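Probable starch synthase 4, chloroplastic/amyloplastic (Arabidopsis thaliana, PDB 6GNE) probably acts as a plastid glycosyltransferase of the GT-B fold, with adenosine-5'-diphosphate and glycan bound in this structure. Local coordinates at residues A17-V22 and G87-L92; P51-M56 and K104-G109; N82-G87 and H95-Q100. One frame throughout, in Å; residues are numbered along the deposited sequence.

Contact 1 (A17-V22 and G87-L92); sequences AEMAPV and GTVEGL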
loop_
_atom_site.group_PDB
_atom_site.type_symbol
_atom_site.label_atom_id
_atom_site.label_comp_id
_atom_site.label_asym_id
_atom_site.label_seq_id
_atom_site.Cartn_x
_atom_site.Cartn_y
_atom_site.Cartn_z
ATOM N N ALA A 17 -8.408 -2.611 -6.989
ATOM C CA ALA A 17 -7.584 -2.867 -8.174
ATOM C C ALA A 17 -6.383 -3.752 -7.898
ATOM O O ALA A 17 -5.750 -4.197 -8.841
ATOM C CB ALA A 17 -7.132 -1.546 -8.792
ATOM N N GLU A 18 -6.081 -4.008 -6.627
ATOM C CA GLU A 18 -4.949 -4.855 -6.223
ATOM C C GLU A 18 -5.258 -5.771 -5.052
ATOM O O GLU A 18 -6.093 -5.467 -4.193
ATOM C CB GLU A 18 -3.761 -3.997 -5.756
ATOM C CG GLU A 18 -3.119 -3.104 -6.789
ATOM C CD GLU A 18 -2.036 -2.228 -6.141
ATOM O OE1 GLU A 18 -1.073 -2.768 -5.529
ATOM O OE2 GLU A 18 -2.150 -0.991 -6.241
ATOM N N MET A 19 -4.527 -6.877 -5.025
ATOM C CA MET A 19 -4.432 -7.742 -3.870
ATOM C C MET A 19 -3.114 -8.514 -3.941
ATOM O O MET A 19 -2.813 -9.192 -4.931
ATOM C CB MET A 19 -5.586 -8.728 -3.835
ATOM C CG MET A 19 -5.673 -9.518 -2.520
ATOM S SD MET A 19 -6.739 -10.948 -2.650
ATOM C CE MET A 19 -6.251 -11.817 -1.181
ATOM N N ALA A 20 -2.343 -8.413 -2.876
ATOM C CA ALA A 20 -1.083 -9.126 -2.779
ATOM C C ALA A 20 -1.371 -10.605 -2.530
ATOM O O ALA A 20 -2.243 -10.911 -1.705
ATOM C CB ALA A 20 -0.242 -8.538 -1.654
ATOM N N PRO A 21 -0.671 -11.531 -3.197
ATOM C CA PRO A 21 0.453 -11.307 -4.150
ATOM C C PRO A 21 0.066 -11.316 -5.624
ATOM O O PRO A 21 0.873 -10.966 -6.431
ATOM C CB PRO A 21 1.332 -12.535 -3.914
ATOM C CG PRO A 21 0.341 -13.606 -3.563
ATOM C CD PRO A 21 -0.826 -12.956 -2.872
ATOM N N VAL A 22 -1.178 -11.710 -5.921
ATOM C CA VAL A 22 -1.668 -11.936 -7.256
ATOM C C VAL A 22 -1.681 -10.701 -8.150
ATOM O O VAL A 22 -1.416 -10.798 -9.353
ATOM C CB VAL A 22 -3.071 -12.618 -7.224
ATOM C CG1 VAL A 22 -4.168 -11.734 -6.611
ATOM C CG2 VAL A 22 -3.493 -13.064 -8.611
ATOM N N GLY A 87 -11.081 -18.131 -7.486
ATOM C CA GLY A 87 -9.879 -18.753 -7.010
ATOM C C GLY A 87 -9.699 -18.399 -5.569
ATOM O O GLY A 87 -10.437 -17.580 -5.026
ATOM N N THR A 88 -8.716 -19.007 -4.944
ATOM C CA THR A 88 -8.457 -18.759 -3.540
ATOM C C THR A 88 -7.030 -18.273 -3.441
ATOM O O THR A 88 -6.107 -18.909 -3.955
ATOM C CB THR A 88 -8.700 -20.014 -2.711
ATOM O OG1 THR A 88 -10.064 -20.440 -2.904
ATOM C CG2 THR A 88 -8.487 -19.737 -1.236
ATOM N N VAL A 89 -6.882 -17.091 -2.844
ATOM C CA VAL A 89 -5.607 -16.428 -2.726
ATOM C C VAL A 89 -5.376 -16.229 -1.237
ATOM O O VAL A 89 -6.049 -15.417 -0.569
ATOM C CB VAL A 89 -5.585 -15.073 -3.460
ATOM C CG1 VAL A 89 -4.222 -14.404 -3.304
ATOM C CG2 VAL A 89 -5.949 -15.260 -4.927
ATOM N N GLU A 90 -4.435 -17.021 -0.736
ATOM C CA GLU A 90 -4.080 -17.096 0.666
ATOM C C GLU A 90 -5.261 -17.217 1.622
ATOM O O GLU A 90 -5.403 -16.463 2.590
ATOM C CB GLU A 90 -3.070 -15.988 0.987
ATOM C CG GLU A 90 -1.652 -16.491 0.615
ATOM C CD GLU A 90 -0.592 -15.417 0.609
ATOM O OE1 GLU A 90 -0.779 -14.419 1.344
ATOM O OE2 GLU A 90 0.401 -15.604 -0.147
ATOM N N GLY A 91 -6.110 -18.191 1.302
ATOM C CA GLY A 91 -7.303 -18.481 2.079
ATOM C C GLY A 91 -8.482 -17.562 1.830
ATOM O O GLY A 91 -9.549 -17.829 2.348
ATOM N N LEU A 92 -8.325 -16.485 1.059
ATOM C CA LEU A 92 -9.460 -15.621 0.745
ATOM C C LEU A 92 -10.121 -16.043 -0.576
ATOM O O LEU A 92 -9.427 -16.281 -1.549
ATOM C CB LEU A 92 -9.024 -14.150 0.681
ATOM C CG LEU A 92 -8.558 -13.608 2.028
ATOM C CD1 LEU A 92 -7.718 -12.380 1.814
ATOM C CD2 LEU A 92 -9.712 -13.353 2.974
#

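Contact 2 (P51-M56 and K104-G109); sequences PKYDCM and KFFWRG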
loop_
_atom_site.group_PDB
_atom_site.type_symbol
_atom_site.label_atom_id
_atom_site.label_comp_id
_atom_site.label_asym_id
_atom_site.label_seq_id
_atom_site.Cartn_x
_atom_site.Cartn_y
_atom_site.Cartn_z
ATOM N N PRO A 51 -10.014 -7.182 -10.895
ATOM C CA PRO A 51 -9.954 -7.481 -12.303
ATOM C C PRO A 51 -9.097 -8.715 -12.559
ATOM O O PRO A 51 -8.238 -9.053 -11.761
ATOM C CB PRO A 51 -9.275 -6.248 -12.912
ATOM C CG PRO A 51 -9.368 -5.180 -11.872
ATOM C CD PRO A 51 -9.291 -5.942 -10.580
ATOM N N LYS A 52 -9.329 -9.358 -13.692
ATOM C CA LYS A 52 -8.428 -10.370 -14.193
ATOM C C LYS A 52 -7.442 -9.666 -15.113
ATOM O O LYS A 52 -7.676 -9.539 -16.319
ATOM C CB LYS A 52 -9.177 -11.465 -14.953
ATOM C CG LYS A 52 -8.267 -12.544 -15.528
ATOM C CD LYS A 52 -8.390 -13.898 -14.827
ATOM C CE LYS A 52 -7.684 -15.008 -15.588
ATOM N NZ LYS A 52 -7.791 -14.898 -17.091
ATOM N N TYR A 53 -6.334 -9.220 -14.538
ATOM C CA TYR A 53 -5.240 -8.679 -15.329
ATOM C C TYR A 53 -4.515 -9.820 -16.037
ATOM O O TYR A 53 -4.387 -10.930 -15.506
ATOM C CB TYR A 53 -4.233 -7.957 -14.461
ATOM C CG TYR A 53 -4.768 -6.773 -13.668
ATOM C CD1 TYR A 53 -4.996 -5.537 -14.265
ATOM C CD2 TYR A 53 -4.990 -6.890 -12.301
ATOM C CE1 TYR A 53 -5.449 -4.465 -13.521
ATOM C CE2 TYR A 53 -5.447 -5.819 -11.552
ATOM C CZ TYR A 53 -5.685 -4.609 -12.158
ATOM O OH TYR A 53 -6.126 -3.554 -11.390
ATOM N N ASP A 54 -4.076 -9.549 -17.256
ATOM C CA ASP A 54 -3.165 -10.450 -17.961
ATOM C C ASP A 54 -1.809 -10.593 -17.238
ATOM O O ASP A 54 -1.151 -11.653 -17.314
ATOM C CB ASP A 54 -2.954 -9.976 -19.405
ATOM C CG ASP A 54 -2.450 -8.522 -19.500
ATOM O OD1 ASP A 54 -2.398 -7.743 -18.493
ATOM O OD2 ASP A 54 -2.097 -8.145 -20.625
ATOM N N CYS A 55 -1.395 -9.533 -16.541
ATOM C CA CYS A 55 -0.102 -9.504 -15.888
ATOM C C CYS A 55 -0.175 -9.968 -14.440
ATOM O O CYS A 55 0.726 -9.676 -13.655
ATOM C CB CYS A 55 0.516 -8.093 -16.009
ATOM S SG CYS A 55 -0.481 -6.723 -15.355
ATOM N N MET A 56 -1.234 -10.683 -14.066
ATOM C CA MET A 56 -1.363 -11.177 -12.692
ATOM C C MET A 56 -0.377 -12.299 -12.401
ATOM O O MET A 56 0.136 -12.938 -13.310
ATOM C CB MET A 56 -2.805 -11.607 -12.393
ATOM C CG MET A 56 -3.270 -12.946 -13.033
ATOM S SD MET A 56 -5.029 -13.307 -12.774
ATOM C CE MET A 56 -5.062 -14.736 -11.694
ATOM N N LYS A 104 -10.505 -4.005 -24.354
ATOM C CA LYS A 104 -9.554 -4.929 -23.718
ATOM C C LYS A 104 -8.911 -4.302 -22.510
ATOM O O LYS A 104 -7.683 -4.154 -22.421
ATOM C CB LYS A 104 -8.511 -5.402 -24.733
ATOM C CG LYS A 104 -9.114 -6.279 -25.810
ATOM C CD LYS A 104 -8.054 -6.600 -26.893
ATOM C CE LYS A 104 -8.050 -8.060 -27.386
ATOM N NZ LYS A 104 -6.852 -8.887 -26.941
ATOM N N PHE A 105 -9.761 -3.929 -21.568
ATOM C CA PHE A 105 -9.340 -3.076 -20.482
ATOM C C PHE A 105 -8.251 -3.686 -19.622
ATOM O O PHE A 105 -7.354 -2.973 -19.191
ATOM C CB PHE A 105 -10.529 -2.693 -19.605
ATOM C CG PHE A 105 -11.558 -1.832 -20.295
ATOM C CD1 PHE A 105 -11.194 -0.636 -20.920
ATOM C CD2 PHE A 105 -12.905 -2.197 -20.280
ATOM C CE1 PHE A 105 -12.150 0.160 -21.550
ATOM C CE2 PHE A 105 -13.856 -1.407 -20.898
ATOM C CZ PHE A 105 -13.476 -0.220 -21.538
ATOM N N PHE A 106 -8.307 -4.986 -19.372
ATOM C CA PHE A 106 -7.314 -5.634 -18.508
ATOM C C PHE A 106 -6.421 -6.624 -19.233
ATOM O O PHE A 106 -5.999 -7.635 -18.677
ATOM C CB PHE A 106 -8.025 -6.219 -17.296
ATOM C CG PHE A 106 -8.775 -5.186 -16.540
ATOM C CD1 PHE A 106 -8.090 -4.197 -15.865
ATOM C CD2 PHE A 106 -10.161 -5.134 -16.575
ATOM C CE1 PHE A 106 -8.771 -3.195 -15.208
ATOM C CE2 PHE A 106 -10.853 -4.134 -15.907
ATOM C CZ PHE A 106 -10.154 -3.160 -15.229
ATOM N N TRP A 107 -6.072 -6.254 -20.461
ATOM C CA TRP A 107 -5.239 -7.045 -21.342
ATOM C C TRP A 107 -4.134 -6.153 -21.925
ATOM O O TRP A 107 -3.785 -6.288 -23.081
ATOM C CB TRP A 107 -6.144 -7.569 -22.445
ATOM C CG TRP A 107 -6.269 -9.045 -22.596
ATOM C CD1 TRP A 107 -5.263 -9.988 -22.579
ATOM C CD2 TRP A 107 -7.482 -9.748 -22.906
ATOM N NE1 TRP A 107 -5.789 -11.241 -22.808
ATOM C CE2 TRP A 107 -7.144 -11.125 -23.029
ATOM C CE3 TRP A 107 -8.825 -9.348 -23.104
ATOM C CZ2 TRP A 107 -8.116 -12.117 -23.329
ATOM C CZ3 TRP A 107 -9.787 -10.329 -23.392
ATOM C CH2 TRP A 107 -9.427 -11.698 -23.500
ATOM N N ARG A 108 -3.573 -5.267 -21.103
ATOM C CA ARG A 108 -2.639 -4.216 -21.541
ATOM C C ARG A 108 -1.199 -4.434 -21.073
ATOM O O ARG A 108 -0.340 -3.581 -21.292
ATOM C CB ARG A 108 -3.094 -2.863 -20.980
ATOM C CG ARG A 108 -4.553 -2.495 -21.236
ATOM C CD ARG A 108 -4.857 -2.279 -22.705
ATOM N NE ARG A 108 -6.233 -1.792 -22.866
ATOM C CZ ARG A 108 -6.654 -0.532 -22.665
ATOM N NH1 ARG A 108 -5.819 0.435 -22.286
ATOM N NH2 ARG A 108 -7.940 -0.239 -22.830
ATOM N N GLY A 109 -0.930 -5.534 -20.382
ATOM C CA GLY A 109 0.410 -5.820 -19.886
ATOM C C GLY A 109 0.787 -5.082 -18.622
ATOM O O GLY A 109 1.909 -5.229 -18.142
HETATM O O HOH W 1 -3.972 -5.011 -18.089
#

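Contact 3 (N82-G87 and H95-Q100); sequences NKIWIG and HFIEPQ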
loop_
_atom_site.group_PDB
_atom_site.type_symbol
_atom_site.label_atom_id
_atom_site.label_comp_id
_atom_site.label_asym_id
_atom_site.label_seq_id
_atom_site.Cartn_x
_atom_site.Cartn_y
_atom_site.Cartn_z
ATOM N N ASN A 82 -19.028 -10.278 -19.422
ATOM C CA ASN A 82 -17.856 -10.481 -18.548
ATOM C C ASN A 82 -17.701 -11.959 -18.161
ATOM O O ASN A 82 -18.659 -12.541 -17.651
ATOM C CB ASN A 82 -18.016 -9.668 -17.259
ATOM C CG ASN A 82 -18.140 -8.180 -17.505
ATOM O OD1 ASN A 82 -19.219 -7.621 -17.415
ATOM N ND2 ASN A 82 -17.039 -7.537 -17.798
ATOM N N LYS A 83 -16.532 -12.558 -18.418
ATOM C CA LYS A 83 -16.173 -13.886 -17.873
ATOM C C LYS A 83 -15.813 -13.699 -16.404
ATOM O O LYS A 83 -14.992 -12.861 -16.082
ATOM C CB LYS A 83 -14.945 -14.554 -18.582
ATOM C CG LYS A 83 -15.243 -15.689 -19.549
ATOM C CD LYS A 83 -16.078 -15.197 -20.738
ATOM C CE LYS A 83 -17.213 -16.139 -21.213
ATOM N NZ LYS A 83 -16.847 -16.957 -22.404
ATOM N N ILE A 84 -16.427 -14.491 -15.533
ATOM C CA ILE A 84 -16.125 -14.478 -14.106
ATOM C C ILE A 84 -15.223 -15.672 -13.762
ATOM O O ILE A 84 -15.502 -16.823 -14.168
ATOM C CB ILE A 84 -17.416 -14.526 -13.265
ATOM C CG1 ILE A 84 -18.387 -13.418 -13.713
ATOM C CG2 ILE A 84 -17.118 -14.389 -11.776
ATOM C CD1 ILE A 84 -17.768 -12.035 -13.828
ATOM N N TRP A 85 -14.142 -15.384 -13.026
ATOM C CA TRP A 85 -13.236 -16.420 -12.545
ATOM C C TRP A 85 -13.286 -16.446 -11.031
ATOM O O TRP A 85 -13.478 -15.400 -10.426
ATOM C CB TRP A 85 -11.806 -16.133 -12.993
ATOM C CG TRP A 85 -11.581 -16.148 -14.463
ATOM C CD1 TRP A 85 -12.079 -15.267 -15.379
ATOM C CD2 TRP A 85 -10.797 -17.089 -15.199
ATOM N NE1 TRP A 85 -11.660 -15.599 -16.629
ATOM C CE2 TRP A 85 -10.865 -16.712 -16.551
ATOM C CE3 TRP A 85 -10.023 -18.195 -14.844
ATOM C CZ2 TRP A 85 -10.201 -17.420 -17.560
ATOM C CZ3 TRP A 85 -9.371 -18.879 -15.824
ATOM C CH2 TRP A 85 -9.480 -18.502 -17.178
ATOM N N ILE A 86 -13.092 -17.624 -10.423
ATOM C CA ILE A 86 -12.870 -17.676 -8.968
ATOM C C ILE A 86 -11.626 -18.437 -8.640
ATOM O O ILE A 86 -11.210 -19.293 -9.380
ATOM C CB ILE A 86 -14.050 -18.274 -8.138
ATOM C CG1 ILE A 86 -14.172 -19.791 -8.302
ATOM C CG2 ILE A 86 -15.361 -17.605 -8.515
ATOM C CD1 ILE A 86 -15.430 -20.398 -7.688
ATOM N N GLY A 87 -11.081 -18.131 -7.486
ATOM C CA GLY A 87 -9.879 -18.753 -7.010
ATOM C C GLY A 87 -9.699 -18.399 -5.569
ATOM O O GLY A 87 -10.437 -17.580 -5.026
ATOM N N HIS A 95 -12.956 -13.207 -6.734
ATOM C CA HIS A 95 -13.667 -13.182 -8.004
ATOM C C HIS A 95 -12.888 -12.243 -8.904
ATOM O O HIS A 95 -12.735 -11.075 -8.591
ATOM C CB HIS A 95 -15.116 -12.684 -7.824
ATOM C CG HIS A 95 -16.035 -13.715 -7.244
ATOM N ND1 HIS A 95 -16.198 -13.885 -5.882
ATOM C CD2 HIS A 95 -16.812 -14.659 -7.843
ATOM C CE1 HIS A 95 -17.047 -14.879 -5.671
ATOM N NE2 HIS A 95 -17.425 -15.372 -6.841
ATOM N N PHE A 96 -12.371 -12.769 -10.008
ATOM C CA PHE A 96 -11.653 -11.982 -11.003
ATOM C C PHE A 96 -12.565 -11.721 -12.192
ATOM O O PHE A 96 -13.102 -12.655 -12.784
ATOM C CB PHE A 96 -10.424 -12.731 -11.509
ATOM C CG PHE A 96 -9.489 -13.218 -10.443
ATOM C CD1 PHE A 96 -9.661 -14.462 -9.876
ATOM C CD2 PHE A 96 -8.411 -12.453 -10.053
ATOM C CE1 PHE A 96 -8.784 -14.925 -8.922
ATOM C CE2 PHE A 96 -7.520 -12.907 -9.093
ATOM C CZ PHE A 96 -7.722 -14.141 -8.519
ATOM N N ILE A 97 -12.750 -10.459 -12.551
ATOM C CA ILE A 97 -13.629 -10.098 -13.665
ATOM C C ILE A 97 -12.789 -9.960 -14.927
ATOM O O ILE A 97 -11.850 -9.169 -14.964
ATOM C CB ILE A 97 -14.406 -8.801 -13.357
ATOM C CG1 ILE A 97 -15.206 -8.957 -12.045
ATOM C CG2 ILE A 97 -15.355 -8.446 -14.472
ATOM C CD1 ILE A 97 -16.097 -7.758 -11.730
ATOM N N GLU A 98 -13.119 -10.746 -15.947
ATOM C CA GLU A 98 -12.506 -10.632 -17.279
ATOM C C GLU A 98 -13.488 -10.010 -18.295
ATOM O O GLU A 98 -14.334 -10.717 -18.829
ATOM C CB GLU A 98 -12.028 -11.999 -17.758
ATOM C CG GLU A 98 -11.100 -11.917 -18.942
ATOM C CD GLU A 98 -10.602 -13.252 -19.454
ATOM O OE1 GLU A 98 -11.057 -14.375 -19.058
ATOM O OE2 GLU A 98 -9.736 -13.131 -20.334
ATOM N N PRO A 99 -13.380 -8.693 -18.560
ATOM C CA PRO A 99 -14.327 -8.095 -19.515
ATOM C C PRO A 99 -14.095 -8.506 -20.955
ATOM O O PRO A 99 -12.967 -8.745 -21.382
ATOM C CB PRO A 99 -14.109 -6.587 -19.353
ATOM C CG PRO A 99 -13.445 -6.438 -18.023
ATOM C CD PRO A 99 -12.565 -7.660 -17.901
ATOM N N GLN A 100 -15.194 -8.609 -21.680
ATOM C CA GLN A 100 -15.200 -8.927 -23.103
ATOM C C GLN A 100 -15.763 -7.639 -23.717
ATOM O O GLN A 100 -16.904 -7.587 -24.201
ATOM C CB GLN A 100 -16.110 -10.141 -23.405
ATOM C CG GLN A 100 -16.023 -11.342 -22.464
ATOM C CD GLN A 100 -15.156 -12.464 -22.986
ATOM O OE1 GLN A 100 -15.666 -13.490 -23.444
ATOM N NE2 GLN A 100 -13.842 -12.268 -22.924
#

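Contact 1 (A17-V22 and G87-L92)
The loop that follows the first strand of the N-terminal Rossmann-like domain lays M19, P21 and V22 against V89, E90 and L92, at the turn of the beta hairpin formed by strands 78-89 and 92-100. The contact is mainly apolar, and no hydrogen bond crosses it. M19 is the long reach: with CG anti to the backbone N (chi1 -171°) and the rest of the chain extended, its methyl CE arrives between V89 and L92, 3.4 Å from L92 CD1 and 3.9 Å from V89 CG1. An unbranched, flexible thioether suits this spot, since it can thread between two branched residues. V89 CG1, itself anti to the backbone N, also packs 3.7 Å from P21 CD, while V22 CG1 lies farther off at 4.3 Å. P21 follows a cis peptide bond, which kinks the loop here.

The loop runs on toward helix 27-41 through the K-X-G-G-L sequence of starch and glycogen synthases; E18 accepts hydrogen bonds there from the backbone N of V25 and G26 and touches the bound glycan, and the side chain of A20 is about 7 Å from ADP. On the hairpin side, V89 to L92 form a type I' turn, closed by V89 N to L92 O and L92 N to V89 O, both 3.0 Å. E90 and G91 both have positive phi, as this turn requires, and glycine adopts it readily. The E90 side chain passes the proline obliquely, OE2 4.0 Å from P21 CG, and its other oxygen, OE1, forms a salt bridge with K37 of helix 27-41.

Contact 2 (P51-M56 and K104-G109)
The touching parts of the two backbones, 51-55 and 106-109, run in nearly the same direction, 14° apart, and D54 N donates to F106 O at 3.1 Å. Both segments are loops at the C-terminal ends of strands 45-51 and 92-100, parallel neighbours in the sheet of the Rossmann-like N-terminal domain. Each contains a type I turn, Y53 to M56 and K104 to W107.

F106 fills the buried part of the contact. P51 CB sits over the centre of one face of its ring, 3.6 Å from the centroid and only 5° off the normal, a CH-pi contact that suits the compact, rigid proline ring, which presents a C-H to the aromatic face. The CB of F105 lies over the opposite face, toward the rim. Y53 approaches with CE1 3.5 Å from F106 CD1, the two ring planes almost perpendicular; its hydroxyl is held by the carbonyl oxygen of A17.

Toward the surface the chemistry turns polar. With CG between the backbone N and the carbonyl carbon (chi1 56°), the D54 carboxylate swings over to the other loop, where OD2 takes the N-H of G109 at 2.9 Å on its syn lone pair; OD1 makes a weaker bond to the same nitrogen. A water links D54 OD1 to R108 N. G109 has a positive phi, readily adopted by glycine, and C55 CB rests beside its carbonyl. Within the second loop, K104 O receives W107 N on one face of its plane and, on the other, R108 NE at 2.8 Å.

Contact 3 (N82-G87 and H95-Q100)
E98 OE1 takes the indole N-H of W85, NE1, at 2.8 Å, on the anti side of the carboxylate and 28° out of its plane, with the indole and carboxylate planes 51° apart. The same oxygen has a long, weak ion pair with K52 NZ, and K52 also makes a cation-pi contact with the W85 ring. E98 reaches the indole because CG is anti to the backbone N (chi1 -166°) and its chain stays extended.

These residues sit on the antiparallel strands 78-89 and 92-100, a beta hairpin within the N-terminal domain's sheet, between strands 45-51 and 64-75. K83 with E98 and W85 with F96 are the hydrogen-bonded pairs: K83 O receives E98 N at 2.8 Å, K83 N reaches E98 O at 2.9 Å, and W85 and F96 exchange a matching pair of bonds. Beside the W85-E98 bond, W85 CB and F96 CB pack 4.0 Å apart, and the F96 ring turns an edge to G87 N, where glycine places no side chain in the way.

The other face carries I84, I86, H95, I97 and P99, and helix 117-134 packs on H95, I97 and P99. Here I86 CG2 comes 3.4 Å from H95 CD2, the two side chains pointing the same way, while I84 CG2 meets the imidazole edge in its plane. Branched isoleucines suit such strand positions. On the face of W85 and E98, the indole N-H would probably be the main stabiliser of E98 as a carboxylate, the weak K52 pair adding only a modest link to the loop after strand 45-51.

How the contacts relate
From the N terminus, the loop 17-22 comes first and meets 87-92, so contact 1 closes a span that takes in helix 27-41 and strand 45-51. Contact 2 opens inside that span, at 51-56, and closes beyond it at 104-109; the two therefore cross. Contact 3, a short hairpin closure from 82-87 to 95-100, lies wholly within contact 2 but crosses contact 1, with which it shares G87. They also meet in space: V22 O packs against M56 CB, K52 N probably hydrogen-bonds to I97 O, and V22 packs on F96. Together they tie the loops after strands 11-15, 45-51 and 92-100 to the hairpin of the N-terminal domain.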